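Local coordinates for uncharacterized protein (Bacillus cereus, PDB 4QVU), which is of unknown function but has a HIT-like fold, binds zinc and may belong with the galactose-1-phosphate uridylyltransferases, at residues T167-I172 and R191-D196. Sequence-based numbering, arbitrary orientation.
Sequences TEFNII and RYILTD
Phe169 on the strand and Ile193 on the helix form the nearest backbone pair, their CA atoms 10.2 Å apart, a spacing that only side chains bridge: no hydrogen bond joins 167-172 to 191-196, and the two together bury 110 Å². Phe169 carries the whole strand side of the contact. Its CG lies beside the backbone N and anti to the carbonyl carbon (chi1 -54°), and the CD2-CE2-CZ side of the ring does the touching. Phe169 CE2 lies 3.8 Å from Ile193 CD1, with Ile193 CG1 equally close, and Phe169 CD2 is 3.9 Å from Ile193 CD1. The two side chains pass each other running in opposite directions, and the isoleucine end meets the ring obliquely. Tyr192 takes the far end of the ring: its CE2 stands 3.9 Å from Phe169 CZ. Phe169 CZ arrives at the edge of the tyrosine ring, near its plane. The side chains cross at about a right angle; the ring planes, about 83° apart, exclude a parallel stack. With CG anti to the backbone N (chi1 163°), Tyr192 brings its CE2 edge to Phe169 CZ. Its hydroxyl is hydrogen-bonded to Gln247 of helix 241-249. All three touching residues are buried and the contacts are apolar, as expected of a hydrophobic core. These three side chains join the last turn of helix 179-195 to the start of strand 169-173, which is flanked in the antiparallel sheet by 154-159 and 214-222. Phe169 also touches Thr189 one turn earlier in the helix and Pro221 on strand 214-222, while Ile193 reaches Val219 on that same strand.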
loop_
_atom_site.group_PDB
_atom_site.type_symbol
_atom_site.label_atom_id
_atom_site.label_comp_id
_atom_site.label_asym_id
_atom_site.label_seq_id
_atom_site.Cartn_x
_atom_site.Cartn_y
_atom_site.Cartn_z
ATOM N N THR A 167 10.086 6.341 6.001
ATOM C CA THR A 167 9.931 7.592 6.737
ATOM C C THR A 167 10.114 8.777 5.788
ATOM O O THR A 167 11.069 8.834 5.022
ATOM C CB THR A 167 10.888 7.672 7.930
ATOM O OG1 THR A 167 10.815 6.448 8.663
ATOM C CG2 THR A 167 10.558 8.840 8.867
ATOM N N GLU A 168 9.170 9.719 5.854
ATOM C CA GLU A 168 9.130 10.963 5.082
ATOM C C GLU A 168 8.659 12.070 5.995
ATOM O O GLU A 168 7.604 11.939 6.617
ATOM C CB GLU A 168 8.231 10.829 3.834
ATOM C CG GLU A 168 8.739 9.794 2.838
ATOM C CD GLU A 168 7.869 9.508 1.629
ATOM O OE1 GLU A 168 6.783 10.120 1.505
ATOM O OE2 GLU A 168 8.265 8.646 0.813
ATOM N N PHE A 169 9.484 13.124 6.135
ATOM C CA PHE A 169 9.195 14.289 6.966
ATOM C C PHE A 169 8.743 15.431 6.070
ATOM O O PHE A 169 9.476 15.838 5.171
ATOM C CB PHE A 169 10.414 14.696 7.814
ATOM C CG PHE A 169 11.010 13.599 8.670
ATOM C CD1 PHE A 169 10.401 13.212 9.858
ATOM C CD2 PHE A 169 12.201 12.984 8.310
ATOM C CE1 PHE A 169 10.956 12.207 10.652
ATOM C CE2 PHE A 169 12.765 11.991 9.117
ATOM C CZ PHE A 169 12.147 11.621 10.288
ATOM N N ASN A 170 7.517 15.921 6.290
ATOM C CA ASN A 170 6.923 16.992 5.494
ATOM C C ASN A 170 6.926 18.276 6.286
ATOM O O ASN A 170 6.407 18.328 7.401
ATOM C CB ASN A 170 5.508 16.617 5.059
ATOM C CG ASN A 170 5.445 15.282 4.352
ATOM O OD1 ASN A 170 5.986 15.097 3.258
ATOM N ND2 ASN A 170 4.838 14.308 4.997
ATOM N N ILE A 171 7.559 19.303 5.714
ATOM C CA ILE A 171 7.647 20.638 6.289
ATOM C C ILE A 171 6.844 21.550 5.369
ATOM O O ILE A 171 7.213 21.718 4.203
ATOM C CB ILE A 171 9.114 21.089 6.484
ATOM C CG1 ILE A 171 9.982 19.976 7.106
ATOM C CG2 ILE A 171 9.153 22.358 7.303
ATOM C CD1 ILE A 171 11.439 20.261 7.144
ATOM N N ILE A 172 5.708 22.077 5.862
ATOM C CA ILE A 172 4.792 22.904 5.059
ATOM C C ILE A 172 4.697 24.329 5.621
ATOM O O ILE A 172 4.525 24.503 6.826
ATOM C CB ILE A 172 3.352 22.253 4.988
ATOM C CG1 ILE A 172 3.368 20.731 4.670
ATOM C CG2 ILE A 172 2.409 23.003 4.043
ATOM C CD1 ILE A 172 3.258 19.821 5.855
ATOM N N ARG A 191 19.707 17.391 10.690
ATOM C CA ARG A 191 20.577 17.147 11.847
ATOM C C ARG A 191 20.135 15.894 12.599
ATOM O O ARG A 191 20.989 15.086 12.961
ATOM C CB ARG A 191 20.610 18.354 12.794
ATOM C CG ARG A 191 21.547 19.445 12.319
ATOM C CD ARG A 191 21.402 20.728 13.106
ATOM N NE ARG A 191 22.483 21.660 12.781
ATOM C CZ ARG A 191 22.493 22.949 13.099
ATOM N NH1 ARG A 191 21.454 23.496 13.717
ATOM N NH2 ARG A 191 23.526 23.712 12.770
ATOM N N TYR A 192 18.810 15.711 12.785
ATOM C CA TYR A 192 18.241 14.540 13.451
ATOM C C TYR A 192 18.519 13.269 12.644
ATOM O O TYR A 192 18.905 12.262 13.236
ATOM C CB TYR A 192 16.723 14.713 13.682
ATOM C CG TYR A 192 15.993 13.423 13.994
ATOM C CD1 TYR A 192 16.102 12.820 15.246
ATOM C CD2 TYR A 192 15.197 12.799 13.037
ATOM C CE1 TYR A 192 15.445 11.625 15.531
ATOM C CE2 TYR A 192 14.542 11.602 13.309
ATOM C CZ TYR A 192 14.670 11.018 14.556
ATOM O OH TYR A 192 14.025 9.835 14.810
ATOM N N ILE A 193 18.313 13.313 11.310
ATOM C CA ILE A 193 18.520 12.158 10.422
ATOM C C ILE A 193 19.990 11.720 10.480
ATOM O O ILE A 193 20.260 10.529 10.654
ATOM C CB ILE A 193 18.070 12.440 8.960
ATOM C CG1 ILE A 193 16.544 12.666 8.904
ATOM C CG2 ILE A 193 18.492 11.291 8.017
ATOM C CD1 ILE A 193 16.014 13.119 7.590
ATOM N N LEU A 194 20.920 12.678 10.400
ATOM C CA LEU A 194 22.348 12.371 10.413
ATOM C C LEU A 194 22.853 11.937 11.790
ATOM O O LEU A 194 23.888 11.269 11.850
ATOM C CB LEU A 194 23.166 13.589 9.948
ATOM C CG LEU A 194 22.949 14.071 8.517
ATOM C CD1 LEU A 194 23.785 15.285 8.240
ATOM C CD2 LEU A 194 23.268 12.986 7.498
ATOM N N THR A 195 22.128 12.280 12.885
ATOM C CA THR A 195 22.587 11.993 14.243
ATOM C C THR A 195 21.804 10.862 14.955
ATOM O O THR A 195 22.452 9.915 15.405
ATOM C CB THR A 195 22.501 13.273 15.094
ATOM O OG1 THR A 195 23.226 14.309 14.438
ATOM C CG2 THR A 195 23.027 13.091 16.515
ATOM N N ASP A 196 20.463 10.975 15.127
ATOM C CA ASP A 196 19.723 10.019 15.953
ATOM C C ASP A 196 18.886 9.004 15.189
ATOM O O ASP A 196 18.804 7.873 15.670
ATOM C CB ASP A 196 18.803 10.753 16.923
ATOM C CG ASP A 196 19.578 11.421 18.050
ATOM O OD1 ASP A 196 20.387 10.730 18.710
ATOM O OD2 ASP A 196 19.355 12.619 18.289
#